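Local coordinates for protein acidocalcisomal pyrophosphatase (Trypanosoma brucei brucei, PDB 5C5V) that probably hydrolyses inorganic pyrophosphate to phosphate with the help of magnesium ions, and carries an EF-hand domain in addition to its pyrophosphatase domain, at residues M9-F13 against V59-W65; L12-F16 against E31-Y35; F188-G192 against I298-G302; A214-D219 against I250-D256. All blocks are in the same frame, centred on the assembly; numbering follows the deposited sequence.

Interaction 1: residues M9-F13 against V59-W65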
loop_
_atom_site.group_PDB
_atom_site.type_symbol
_atom_site.label_atom_id
_atom_site.label_comp_id
_atom_site.label_asym_id
_atom_site.label_seq_id
_atom_site.Cartn_x
_atom_site.Cartn_y
_atom_site.Cartn_z
ATOM N N MET A 9 -12.189 -16.835 -38.066
ATOM C CA MET A 9 -12.780 -16.050 -39.144
ATOM C C MET A 9 -13.412 -14.777 -38.608
ATOM O O MET A 9 -13.505 -13.777 -39.308
ATOM C CB MET A 9 -13.833 -16.871 -39.903
ATOM C CG MET A 9 -13.272 -18.073 -40.621
ATOM S SD MET A 9 -11.978 -17.671 -41.803
ATOM C CE MET A 9 -12.908 -16.918 -43.131
ATOM N N SER A 10 -13.856 -14.833 -37.359
ATOM C CA SER A 10 -14.412 -13.665 -36.692
ATOM C C SER A 10 -13.344 -12.596 -36.426
ATOM O O SER A 10 -13.603 -11.407 -36.580
ATOM C CB SER A 10 -15.091 -14.083 -35.399
ATOM O OG SER A 10 -15.804 -12.993 -34.867
ATOM N N ARG A 11 -12.149 -13.018 -36.026
ATOM C CA ARG A 11 -11.031 -12.086 -35.872
ATOM C C ARG A 11 -10.551 -11.589 -37.245
ATOM O O ARG A 11 -10.168 -10.425 -37.396
ATOM C CB ARG A 11 -9.880 -12.732 -35.105
ATOM C CG ARG A 11 -10.186 -12.959 -33.630
ATOM C CD ARG A 11 -8.956 -13.405 -32.859
ATOM N NE ARG A 11 -8.491 -14.713 -33.295
ATOM C CZ ARG A 11 -8.896 -15.861 -32.760
ATOM N NH1 ARG A 11 -9.759 -15.854 -31.750
ATOM N NH2 ARG A 11 -8.427 -17.015 -33.222
ATOM N N LEU A 12 -10.603 -12.459 -38.247
ATOM C CA LEU A 12 -10.273 -12.065 -39.601
ATOM C C LEU A 12 -11.206 -10.949 -40.072
ATOM O O LEU A 12 -10.783 -9.975 -40.693
ATOM C CB LEU A 12 -10.375 -13.284 -40.547
ATOM C CG LEU A 12 -10.213 -13.180 -42.068
ATOM C CD1 LEU A 12 -11.464 -12.661 -42.725
ATOM C CD2 LEU A 12 -9.039 -12.314 -42.438
ATOM N N PHE A 13 -12.488 -11.137 -39.791
ATOM C CA PHE A 13 -13.527 -10.207 -40.193
ATOM C C PHE A 13 -13.284 -8.832 -39.548
ATOM O O PHE A 13 -13.411 -7.791 -40.196
ATOM C CB PHE A 13 -14.894 -10.775 -39.812
ATOM C CG PHE A 13 -16.046 -9.986 -40.334
ATOM C CD1 PHE A 13 -16.513 -8.878 -39.654
ATOM C CD2 PHE A 13 -16.682 -10.366 -41.501
ATOM C CE1 PHE A 13 -17.585 -8.154 -40.142
ATOM C CE2 PHE A 13 -17.749 -9.647 -41.988
ATOM C CZ PHE A 13 -18.204 -8.541 -41.304
ATOM N N VAL A 59 -22.979 -7.261 -45.831
ATOM C CA VAL A 59 -22.227 -8.458 -45.493
ATOM C C VAL A 59 -21.876 -8.448 -44.012
ATOM O O VAL A 59 -20.783 -8.035 -43.626
ATOM C CB VAL A 59 -20.951 -8.576 -46.333
ATOM C CG1 VAL A 59 -20.212 -9.846 -45.985
ATOM C CG2 VAL A 59 -21.297 -8.552 -47.810
ATOM N N THR A 60 -22.809 -8.904 -43.185
ATOM C CA THR A 60 -22.557 -9.052 -41.757
ATOM C C THR A 60 -21.566 -10.186 -41.557
ATOM O O THR A 60 -21.275 -10.913 -42.497
ATOM C CB THR A 60 -23.856 -9.348 -40.984
ATOM O OG1 THR A 60 -24.375 -10.628 -41.390
ATOM C CG2 THR A 60 -24.894 -8.267 -41.284
ATOM N N PHE A 61 -21.034 -10.353 -40.353
ATOM C CA PHE A 61 -20.124 -11.470 -40.154
ATOM C C PHE A 61 -20.885 -12.770 -40.378
ATOM O O PHE A 61 -20.362 -13.729 -40.962
ATOM C CB PHE A 61 -19.492 -11.487 -38.765
ATOM C CG PHE A 61 -18.798 -12.782 -38.458
ATOM C CD1 PHE A 61 -17.716 -13.191 -39.223
ATOM C CD2 PHE A 61 -19.239 -13.606 -37.439
ATOM C CE1 PHE A 61 -17.077 -14.395 -38.972
ATOM C CE2 PHE A 61 -18.603 -14.812 -37.181
ATOM C CZ PHE A 61 -17.518 -15.205 -37.950
ATOM N N GLU A 62 -22.125 -12.788 -39.897
ATOM C CA GLU A 62 -22.944 -13.991 -39.935
ATOM C C GLU A 62 -23.173 -14.453 -41.370
ATOM O O GLU A 62 -23.169 -15.644 -41.643
ATOM C CB GLU A 62 -24.281 -13.753 -39.225
ATOM C CG GLU A 62 -24.882 -15.002 -38.583
ATOM C CD GLU A 62 -23.947 -15.681 -37.589
ATOM O OE1 GLU A 62 -23.342 -14.979 -36.752
ATOM O OE2 GLU A 62 -23.824 -16.930 -37.633
ATOM N N LYS A 63 -23.350 -13.514 -42.291
ATOM C CA LYS A 63 -23.512 -13.880 -43.691
ATOM C C LYS A 63 -22.172 -14.250 -44.305
ATOM O O LYS A 63 -22.093 -15.136 -45.143
ATOM C CB LYS A 63 -24.141 -12.744 -44.496
ATOM C CG LYS A 63 -25.461 -12.213 -43.959
ATOM C CD LYS A 63 -26.144 -11.337 -45.008
ATOM C CE LYS A 63 -27.047 -10.266 -44.399
ATOM N NZ LYS A 63 -27.596 -9.398 -45.500
ATOM N N PHE A 64 -21.111 -13.581 -43.876
ATOM C CA PHE A 64 -19.779 -13.918 -44.348
ATOM C C PHE A 64 -19.427 -15.346 -43.949
ATOM O O PHE A 64 -18.860 -16.095 -44.744
ATOM C CB PHE A 64 -18.746 -12.936 -43.794
ATOM C CG PHE A 64 -17.327 -13.291 -44.139
ATOM C CD1 PHE A 64 -16.823 -13.049 -45.404
ATOM C CD2 PHE A 64 -16.496 -13.865 -43.188
ATOM C CE1 PHE A 64 -15.518 -13.381 -45.715
ATOM C CE2 PHE A 64 -15.193 -14.192 -43.490
ATOM C CZ PHE A 64 -14.704 -13.951 -44.758
ATOM N N TRP A 65 -19.779 -15.717 -42.717
ATOM C CA TRP A 65 -19.565 -17.076 -42.232
ATOM C C TRP A 65 -20.330 -18.074 -43.094
ATOM O O TRP A 65 -19.794 -19.112 -43.469
ATOM C CB TRP A 65 -19.996 -17.201 -40.777
ATOM C CG TRP A 65 -19.799 -18.571 -40.161
ATOM C CD1 TRP A 65 -20.753 -19.333 -39.547
ATOM C CD2 TRP A 65 -18.575 -19.319 -40.072
ATOM N NE1 TRP A 65 -20.202 -20.509 -39.092
ATOM C CE2 TRP A 65 -18.869 -20.525 -39.400
ATOM C CE3 TRP A 65 -17.263 -19.087 -40.494
ATOM C CZ2 TRP A 65 -17.900 -21.491 -39.139
ATOM C CZ3 TRP A 65 -16.305 -20.052 -40.240
ATOM C CH2 TRP A 65 -16.627 -21.237 -39.565
#

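Interaction 2: residues L12-F16 against E31-Y35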
loop_
_atom_site.group_PDB
_atom_site.type_symbol
_atom_site.label_atom_id
_atom_site.label_comp_id
_atom_site.label_asym_id
_atom_site.label_seq_id
_atom_site.Cartn_x
_atom_site.Cartn_y
_atom_site.Cartn_z
ATOM N N LEU A 12 -10.603 -12.459 -38.247
ATOM C CA LEU A 12 -10.273 -12.065 -39.601
ATOM C C LEU A 12 -11.206 -10.949 -40.072
ATOM O O LEU A 12 -10.783 -9.975 -40.693
ATOM C CB LEU A 12 -10.375 -13.284 -40.547
ATOM C CG LEU A 12 -10.213 -13.180 -42.068
ATOM C CD1 LEU A 12 -11.464 -12.661 -42.725
ATOM C CD2 LEU A 12 -9.039 -12.314 -42.438
ATOM N N PHE A 13 -12.488 -11.137 -39.791
ATOM C CA PHE A 13 -13.527 -10.207 -40.193
ATOM C C PHE A 13 -13.284 -8.832 -39.548
ATOM O O PHE A 13 -13.411 -7.791 -40.196
ATOM C CB PHE A 13 -14.894 -10.775 -39.812
ATOM C CG PHE A 13 -16.046 -9.986 -40.334
ATOM C CD1 PHE A 13 -16.513 -8.878 -39.654
ATOM C CD2 PHE A 13 -16.682 -10.366 -41.501
ATOM C CE1 PHE A 13 -17.585 -8.154 -40.142
ATOM C CE2 PHE A 13 -17.749 -9.647 -41.988
ATOM C CZ PHE A 13 -18.204 -8.541 -41.304
ATOM N N SER A 14 -12.914 -8.847 -38.273
ATOM C CA SER A 14 -12.671 -7.611 -37.541
ATOM C C SER A 14 -11.513 -6.830 -38.138
ATOM O O SER A 14 -11.468 -5.612 -38.021
ATOM C CB SER A 14 -12.395 -7.897 -36.071
ATOM O OG SER A 14 -13.553 -8.407 -35.449
ATOM N N ALA A 15 -10.584 -7.514 -38.798
ATOM C CA ALA A 15 -9.477 -6.803 -39.422
ATOM C C ALA A 15 -9.940 -6.078 -40.679
ATOM O O ALA A 15 -9.193 -5.289 -41.260
ATOM C CB ALA A 15 -8.341 -7.748 -39.735
ATOM N N PHE A 16 -11.177 -6.332 -41.097
ATOM C CA PHE A 16 -11.737 -5.644 -42.259
ATOM C C PHE A 16 -12.941 -4.798 -41.865
ATOM O O PHE A 16 -13.546 -4.148 -42.703
ATOM C CB PHE A 16 -12.124 -6.642 -43.358
ATOM C CG PHE A 16 -10.949 -7.349 -43.971
ATOM C CD1 PHE A 16 -10.260 -6.781 -45.028
ATOM C CD2 PHE A 16 -10.530 -8.573 -43.483
ATOM C CE1 PHE A 16 -9.168 -7.418 -45.577
ATOM C CE2 PHE A 16 -9.446 -9.217 -44.035
ATOM C CZ PHE A 16 -8.764 -8.638 -45.086
ATOM N N GLU A 31 -11.235 -5.936 -50.557
ATOM C CA GLU A 31 -9.997 -6.167 -49.818
ATOM C C GLU A 31 -9.896 -7.547 -49.171
ATOM O O GLU A 31 -8.822 -8.132 -49.130
ATOM C CB GLU A 31 -9.819 -5.106 -48.735
ATOM C CG GLU A 31 -9.115 -3.863 -49.243
ATOM C CD GLU A 31 -9.394 -2.649 -48.381
ATOM O OE1 GLU A 31 -9.252 -2.738 -47.143
ATOM O OE2 GLU A 31 -9.756 -1.604 -48.951
ATOM N N VAL A 32 -11.003 -8.050 -48.644
ATOM C CA VAL A 32 -10.981 -9.357 -48.018
ATOM C C VAL A 32 -10.815 -10.432 -49.117
ATOM O O VAL A 32 -10.232 -11.487 -48.868
ATOM C CB VAL A 32 -12.245 -9.604 -47.169
ATOM C CG1 VAL A 32 -13.444 -9.810 -48.049
ATOM C CG2 VAL A 32 -12.049 -10.807 -46.272
ATOM N N CYS A 33 -11.294 -10.131 -50.328
ATOM C CA CYS A 33 -11.125 -11.015 -51.480
ATOM C C CYS A 33 -9.687 -11.003 -51.997
ATOM O O CYS A 33 -9.128 -12.047 -52.314
ATOM C CB CYS A 33 -12.078 -10.628 -52.621
ATOM S SG CYS A 33 -13.803 -11.054 -52.315
ATOM N N ARG A 34 -9.094 -9.818 -52.086
ATOM C CA ARG A 34 -7.681 -9.709 -52.423
ATOM C C ARG A 34 -6.811 -10.446 -51.391
ATOM O O ARG A 34 -5.750 -10.965 -51.728
ATOM C CB ARG A 34 -7.266 -8.240 -52.510
ATOM C CG ARG A 34 -5.845 -8.016 -53.000
ATOM N N TYR A 35 -7.257 -10.498 -50.139
ATOM C CA TYR A 35 -6.488 -11.170 -49.100
ATOM C C TYR A 35 -6.679 -12.695 -49.130
ATOM O O TYR A 35 -5.706 -13.445 -49.157
ATOM C CB TYR A 35 -6.852 -10.624 -47.715
ATOM C CG TYR A 35 -6.302 -11.437 -46.564
ATOM C CD1 TYR A 35 -4.941 -11.445 -46.280
ATOM C CD2 TYR A 35 -7.142 -12.178 -45.749
ATOM C CE1 TYR A 35 -4.430 -12.188 -45.230
ATOM C CE2 TYR A 35 -6.642 -12.914 -44.695
ATOM C CZ TYR A 35 -5.286 -12.916 -44.440
ATOM O OH TYR A 35 -4.793 -13.657 -43.387
#

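Interaction 3: residues F188-G192 against I298-G302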
loop_
_atom_site.group_PDB
_atom_site.type_symbol
_atom_site.label_atom_id
_atom_site.label_comp_id
_atom_site.label_asym_id
_atom_site.label_seq_id
_atom_site.Cartn_x
_atom_site.Cartn_y
_atom_site.Cartn_z
ATOM N N PHE A 188 -13.824 -30.143 11.442
ATOM C CA PHE A 188 -13.577 -28.728 11.710
ATOM C C PHE A 188 -12.427 -28.631 12.688
ATOM O O PHE A 188 -12.329 -29.451 13.595
ATOM C CB PHE A 188 -14.808 -28.027 12.289
ATOM C CG PHE A 188 -15.985 -27.978 11.354
ATOM C CD1 PHE A 188 -16.249 -26.832 10.615
ATOM C CD2 PHE A 188 -16.828 -29.072 11.213
ATOM C CE1 PHE A 188 -17.322 -26.779 9.757
ATOM C CE2 PHE A 188 -17.909 -29.018 10.362
ATOM C CZ PHE A 188 -18.155 -27.872 9.633
ATOM N N TYR A 189 -11.550 -27.651 12.505
ATOM C CA TYR A 189 -10.501 -27.418 13.486
ATOM C C TYR A 189 -11.109 -27.170 14.858
ATOM O O TYR A 189 -11.985 -26.320 15.013
ATOM C CB TYR A 189 -9.649 -26.220 13.111
ATOM C CG TYR A 189 -8.734 -26.418 11.948
ATOM C CD1 TYR A 189 -8.003 -27.589 11.804
ATOM C CD2 TYR A 189 -8.573 -25.415 11.002
ATOM C CE1 TYR A 189 -7.152 -27.752 10.744
ATOM C CE2 TYR A 189 -7.727 -25.570 9.939
ATOM C CZ TYR A 189 -7.020 -26.737 9.810
ATOM O OH TYR A 189 -6.161 -26.888 8.750
ATOM N N LYS A 190 -10.638 -27.902 15.853
ATOM C CA LYS A 190 -11.113 -27.691 17.207
ATOM C C LYS A 190 -10.333 -26.557 17.870
ATOM O O LYS A 190 -10.890 -25.784 18.654
ATOM C CB LYS A 190 -10.987 -28.977 18.011
ATOM C CG LYS A 190 -11.623 -28.926 19.365
ATOM C CD LYS A 190 -11.574 -30.304 20.000
ATOM C CE LYS A 190 -11.936 -30.262 21.473
ATOM N NZ LYS A 190 -11.649 -31.588 22.099
ATOM N N HIS A 191 -9.058 -26.435 17.512
ATOM C CA HIS A 191 -8.153 -25.476 18.139
ATOM C C HIS A 191 -8.577 -24.028 17.953
ATOM O O HIS A 191 -8.405 -23.202 18.845
ATOM C CB HIS A 191 -6.741 -25.661 17.586
ATOM C CG HIS A 191 -5.732 -24.711 18.155
ATOM N ND1 HIS A 191 -5.521 -24.571 19.511
ATOM C CD2 HIS A 191 -4.864 -23.864 17.549
ATOM C CE1 HIS A 191 -4.574 -23.671 19.717
ATOM N NE2 HIS A 191 -4.150 -23.238 18.543
ATOM N N GLY A 192 -9.120 -23.732 16.776
ATOM C CA GLY A 192 -9.550 -22.392 16.430
ATOM C C GLY A 192 -9.601 -22.239 14.921
ATOM O O GLY A 192 -9.447 -23.217 14.185
ATOM N N ILE A 298 -3.356 -31.006 19.494
ATOM C CA ILE A 298 -3.283 -31.477 20.873
ATOM C C ILE A 298 -4.670 -31.560 21.503
ATOM O O ILE A 298 -4.990 -32.530 22.186
ATOM C CB ILE A 298 -2.375 -30.578 21.736
ATOM C CG1 ILE A 298 -0.922 -30.719 21.285
ATOM C CG2 ILE A 298 -2.500 -30.957 23.201
ATOM C CD1 ILE A 298 0.045 -29.811 22.016
ATOM N N CYS A 299 -5.497 -30.549 21.254
ATOM C CA CYS A 299 -6.866 -30.545 21.767
ATOM C C CYS A 299 -7.716 -31.635 21.117
ATOM O O CYS A 299 -8.842 -31.888 21.550
ATOM C CB CYS A 299 -7.518 -29.174 21.533
ATOM S SG CYS A 299 -7.878 -28.790 19.778
ATOM N N GLN A 300 -7.162 -32.301 20.103
ATOM C CA GLN A 300 -7.872 -33.363 19.380
ATOM C C GLN A 300 -7.367 -34.747 19.751
ATOM O O GLN A 300 -7.841 -35.742 19.223
ATOM C CB GLN A 300 -7.728 -33.183 17.866
ATOM C CG GLN A 300 -8.404 -31.960 17.279
ATOM C CD GLN A 300 -9.853 -32.218 16.887
ATOM O OE1 GLN A 300 -10.618 -32.848 17.628
ATOM N NE2 GLN A 300 -10.236 -31.730 15.712
ATOM N N GLY A 301 -6.415 -34.808 20.671
ATOM C CA GLY A 301 -5.839 -36.077 21.073
ATOM C C GLY A 301 -4.499 -36.382 20.432
ATOM O O GLY A 301 -3.885 -37.405 20.724
ATOM N N GLY A 302 -4.026 -35.488 19.575
ATOM C CA GLY A 302 -2.741 -35.675 18.936
ATOM C C GLY A 302 -1.639 -35.146 19.837
ATOM O O GLY A 302 -1.860 -34.860 21.013
#

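Interaction 4: residues A214-D219 against I250-D256. With MG (magnesium ion), chain D; MG (magnesium ion), chain E; 2PN (imidodiphosphoric acid), chain C.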
loop_
_atom_site.group_PDB
_atom_site.type_symbol
_atom_site.label_atom_id
_atom_site.label_comp_id
_atom_site.label_asym_id
_atom_site.label_seq_id
_atom_site.Cartn_x
_atom_site.Cartn_y
_atom_site.Cartn_z
ATOM N N ALA A 214 15.280 -34.873 7.792
ATOM C CA ALA A 214 14.810 -35.041 9.160
ATOM C C ALA A 214 14.672 -36.504 9.621
ATOM O O ALA A 214 14.377 -36.757 10.784
ATOM C CB ALA A 214 13.492 -34.334 9.319
ATOM N N GLY A 215 14.886 -37.466 8.729
ATOM C CA GLY A 215 14.748 -38.866 9.101
ATOM C C GLY A 215 13.326 -39.404 8.994
ATOM O O GLY A 215 12.995 -40.423 9.596
ATOM N N VAL A 216 12.488 -38.748 8.191
ATOM C CA VAL A 216 11.127 -39.223 7.959
ATOM C C VAL A 216 10.745 -39.095 6.488
ATOM O O VAL A 216 11.398 -38.378 5.731
ATOM C CB VAL A 216 10.086 -38.441 8.819
ATOM C CG1 VAL A 216 10.351 -38.648 10.308
ATOM C CG2 VAL A 216 10.101 -36.966 8.475
ATOM N N THR A 217 9.683 -39.786 6.084
ATOM C CA THR A 217 9.149 -39.638 4.733
ATOM C C THR A 217 8.039 -38.585 4.778
ATOM O O THR A 217 7.750 -38.048 5.852
ATOM C CB THR A 217 8.620 -40.966 4.182
ATOM O OG1 THR A 217 7.576 -41.456 5.030
ATOM C CG2 THR A 217 9.737 -42.005 4.140
ATOM N N GLY A 218 7.430 -38.283 3.627
ATOM C CA GLY A 218 6.444 -37.218 3.529
ATOM C C GLY A 218 5.045 -37.622 3.942
ATOM O O GLY A 218 4.761 -38.806 4.111
ATOM N N ASP A 219 4.150 -36.650 4.065
ATOM C CA ASP A 219 2.812 -36.937 4.573
ATOM C C ASP A 219 1.846 -37.346 3.458
ATOM O O ASP A 219 0.636 -37.373 3.665
ATOM C CB ASP A 219 2.255 -35.730 5.363
ATOM C CG ASP A 219 1.641 -34.651 4.469
ATOM O OD1 ASP A 219 0.737 -33.952 4.966
ATOM O OD2 ASP A 219 2.044 -34.507 3.279
ATOM N N ILE A 250 7.204 -31.408 11.116
ATOM C CA ILE A 250 7.081 -32.867 11.105
ATOM C C ILE A 250 5.769 -33.230 11.808
ATOM O O ILE A 250 5.632 -33.039 13.010
ATOM C CB ILE A 250 8.256 -33.575 11.833
ATOM C CG1 ILE A 250 9.602 -32.952 11.469
ATOM C CG2 ILE A 250 8.252 -35.080 11.563
ATOM C CD1 ILE A 250 9.861 -32.939 10.024
ATOM N N ASP A 251 4.815 -33.767 11.062
ATOM C CA ASP A 251 3.460 -33.995 11.551
ATOM C C ASP A 251 3.162 -35.496 11.668
ATOM O O ASP A 251 3.106 -36.195 10.650
ATOM C CB ASP A 251 2.464 -33.305 10.599
ATOM C CG ASP A 251 1.031 -33.363 11.093
ATOM O OD1 ASP A 251 0.809 -33.899 12.199
ATOM O OD2 ASP A 251 0.128 -32.881 10.372
ATOM N N GLU A 252 2.984 -35.998 12.891
ATOM C CA GLU A 252 2.713 -37.432 13.088
ATOM C C GLU A 252 3.768 -38.315 12.406
ATOM O O GLU A 252 3.441 -39.322 11.784
ATOM C CB GLU A 252 1.313 -37.792 12.559
ATOM C CG GLU A 252 0.150 -37.117 13.312
ATOM C CD GLU A 252 -1.114 -36.928 12.448
ATOM O OE1 GLU A 252 -1.058 -37.116 11.210
ATOM O OE2 GLU A 252 -2.182 -36.590 13.004
ATOM N N GLY A 253 5.028 -37.913 12.480
ATOM C CA GLY A 253 6.098 -38.715 11.921
ATOM C C GLY A 253 6.331 -38.546 10.420
ATOM O O GLY A 253 7.155 -39.255 9.855
ATOM N N LYS A 254 5.629 -37.617 9.771
ATOM C CA LYS A 254 5.814 -37.404 8.333
ATOM C C LYS A 254 6.312 -35.982 8.052
ATOM O O LYS A 254 5.921 -35.045 8.740
ATOM C CB LYS A 254 4.504 -37.607 7.559
ATOM C CG LYS A 254 3.582 -38.715 8.024
ATOM C CD LYS A 254 4.130 -40.098 7.867
ATOM C CE LYS A 254 3.086 -41.088 8.372
ATOM N NZ LYS A 254 1.756 -40.862 7.722
ATOM N N MET A 255 7.152 -35.817 7.032
ATOM C CA MET A 255 7.592 -34.484 6.613
ATOM C C MET A 255 6.389 -33.705 6.084
ATOM O O MET A 255 5.613 -34.197 5.271
ATOM C CB MET A 255 8.687 -34.555 5.549
ATOM C CG MET A 255 9.517 -33.284 5.425
ATOM S SD MET A 255 10.616 -33.027 6.848
ATOM C CE MET A 255 10.228 -31.326 7.271
ATOM N N ASP A 256 6.215 -32.489 6.571
ATOM C CA ASP A 256 5.003 -31.744 6.282
ATOM C C ASP A 256 5.317 -30.260 6.189
ATOM O O ASP A 256 4.747 -29.445 6.921
ATOM C CB ASP A 256 3.959 -32.033 7.354
ATOM C CG ASP A 256 2.556 -31.824 6.869
ATOM O OD1 ASP A 256 2.353 -31.739 5.633
ATOM O OD2 ASP A 256 1.642 -31.760 7.726
HETATM MG MG MG D . -0.236 -32.170 8.252
HETATM MG MG MG E . 0.489 -31.752 4.820
HETATM P P1 2PN C . -3.492 -31.966 8.501
HETATM O O1 2PN C . -4.539 -33.033 8.090
HETATM O O2 2PN C . -2.165 -32.694 8.847
HETATM O O3 2PN C . -4.061 -31.123 9.677
HETATM N N1 2PN C . -3.277 -30.926 7.258
HETATM P P2 2PN C . -2.522 -31.297 5.852
HETATM O O4 2PN C . -3.160 -32.577 5.200
HETATM O O5 2PN C . -1.074 -31.590 6.190
HETATM O O6 2PN C . -2.623 -30.173 4.918
HETATM O O HOH W 1 0.396 -39.891 5.418
HETATM O O HOH W 2 -0.048 -34.272 7.527
HETATM O O HOH W 3 1.542 -31.883 2.876
HETATM O O HOH W 4 -0.642 -30.210 8.829
HETATM O O HOH W 5 -1.028 -32.270 3.749
#

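Interaction 1: residues M9-F13 against V59-W65
In the EF-hand domain, an aromatic cluster of Phe13, Phe61 and Phe64 packs helix 3-14 against the start of helix 61-69; the axes of the two short segments come within 10.6 Å and run at 126°. Phe61 approaches Phe13 over one ring face: its CB sits 3.8 Å from the centroid of the Phe13 ring, almost exactly on the ring normal. Beyond CB, the Phe61 ring turns its edge toward that face, an offset edge-to-face pair with planes at 71°. The carbonyl of Val59 takes the rim instead, its O lying in the plane of the Phe13 ring, 3.5 Å from CZ. Phe64 leans obliquely on Phe13, and its far end meets Met9, whose CE reaches Phe64 CE2 at 3.6 Å. Met9 can do this because its chain bends at both chi2 and chi3; its CG meanwhile touches the edge of Trp65, 3.6 Å from CZ3. Ser10 CB lies off-centre over one face of the Phe61 ring, and Trp65 CB lies over the opposite one. Thr60 caps helix 61-69, its OG1 accepting from Lys63 N at 3.2 Å, while Val59 pairs with Leu24 in the short antiparallel ladder usual for paired EF-hands. Rings and aliphatic carbons supply nearly all the contact, so cohesion between the helices rests on apolar and CH-pi packing rather than on directed polar bonds.

Interaction 2: residues L12-F16 against E31-Y35
A CH-pi contact between Val32 and Phe16 lies at the heart of this pair: Val32 CB stands 3.9 Å from the centroid of the Phe16 ring, only 3° off its normal. With chi1 at 72° (to CG1), Val32 holds CG2 anti to its backbone N, which carries that methyl to the CD2-CE2 side of the ring, 3.8 Å from Phe16 CE2. The other aromatic encounter is oblique. The rings of Phe16 and Tyr35 have centroids 5.9 Å apart with planes at 46°, and Phe16 CZ touches Tyr35 CB at 3.8 Å. Helix 3-14 and helix 26-36 enter and leave the first helix-loop-helix unit of the EF-hand domain, and these residues pack one helix on the other, with Leu24 of the intervening strand also against Phe16. Aliphatic contacts come from the two methyls of Leu12. CD2 presses on Tyr35 CE2, at 3.3 Å, as the two side chains slide past each other in opposite directions, and also lies in the plane of the Phe16 ring, at its edge; CD1 meets Val32 CG2 at 4.0 Å. Glu31 adds its aliphatic base, CB lying 4.0 Å from Phe16 CE1. The polar ends point to partners elsewhere: Glu31 forms a salt bridge with Lys28, and the Tyr35 hydroxyl bonds to Asp86. The second subunit packs here too, placing its Val336 on Phe16 and its Lys335 on Tyr35.

Interaction 3: residues F188-G192 against I298-G302
The carbonyl oxygen of Cys299 accepts a hydrogen bond from Lys190, with NZ 2.9 Å from O. The ammonium approaches nearly head-on, at a C=O...N angle of 160°, although tilted out of the carbonyl plane. Lys190 spans the distance with a fully extended chain, and its methylenes run across Gln300. The Gln300 chain bends at chi2 (-88°), bringing its amide against the lysine: CD lies 3.6 Å from Lys190 CB, and OE1 lies 3.6 Å from Lys190 CD. On the neighbouring residue, Cys299 SG settles beside the base of the lysine, 3.6 Å from Lys190 CB, and faces His191 N at 3.5 Å. The contact thus ties two surface loops of the pyrophosphatase domain, one following Arg187 and the other following Lys297, both of which bond to the bound imidodiphosphate. Behind it, the His191 and Tyr189 rings each meet Trp292 edge-to-face, and His191 O accepts from Arg163 of the third subunit. Gly301 N bonds back to Ile298 O, closing the short 3-10 turn that presents the Cys299 carbonyl. That single charged donor on a backbone carbonyl is the only hydrogen bond between the two segments, at the surface; aliphatic and sulfur packing makes up the rest of the fit.

Interaction 4: residues A214-D219 against I250-D256
Asp219 starts with CB beside the base of Lys254, 3.7 Å from its CB. Its chi1 of 82° then swings CG between the backbone N and the carbonyl carbon, so that the carboxylate faces the metals. OD1 coordinates the magnesium ion of chain E at 2.2 Å and also receives a hydrogen bond from water 2, itself a ligand of the magnesium ion of chain D. OD2 stays 3.5 Å from the chain E ion and instead accepts from water 3, a ligand of that ion, and takes a weak bond from Asp221 N. Asp219 OD1 lies only 2.8 Å from Asp256 OD1, a non-hydrogen-bonded approach that the shared metal explains. This is the metal site of a family I pyrophosphatase, where a type I' turn, Asp251 to Lys254, joins strands 238-251 and 254-263 of the barrel sheet. Asp256 bridges the ions, OD1 reaching the chain E ion and OD2 the chain D ion, each at 2.0 Å. Asp251 OD2 adds a 2.3 Å bond to the latter, while its OD1 pairs with Lys297. The imidodiphosphate oxygen O5 binds both ions, and Asp224 completes the chain E site. Behind the site, Met255 N donates to Thr217 O at 2.6 Å, and the Gly218-Met255 bridge holds the loop to the strand. Val216 CB packs 3.2 Å from Gly253 O, with its CG2 turned toward Ile250 and Met255.

Interactions 1 and 2 are neighbours within the EF-hand domain, their centres 9 Å apart; both start from helix 3-14, overlapping at Leu12 and Phe13, though of these only Leu12 takes part in both. Their centres lie about 60 to 66 Å from those of interactions 3 and 4, on the opposite side of the chain's centre. The latter two have centres 19 Å apart and nearest atoms about 6 Å apart, interaction 4 being nested in the loop that interaction 3 closes. Interaction 4 supplies magnesium ligands itself, whereas in interaction 3 the Gln300 side chain is about 9 Å from the imidodiphosphate. Lys297, just before 298-302, pairs with Asp251 and bonds to the ligand.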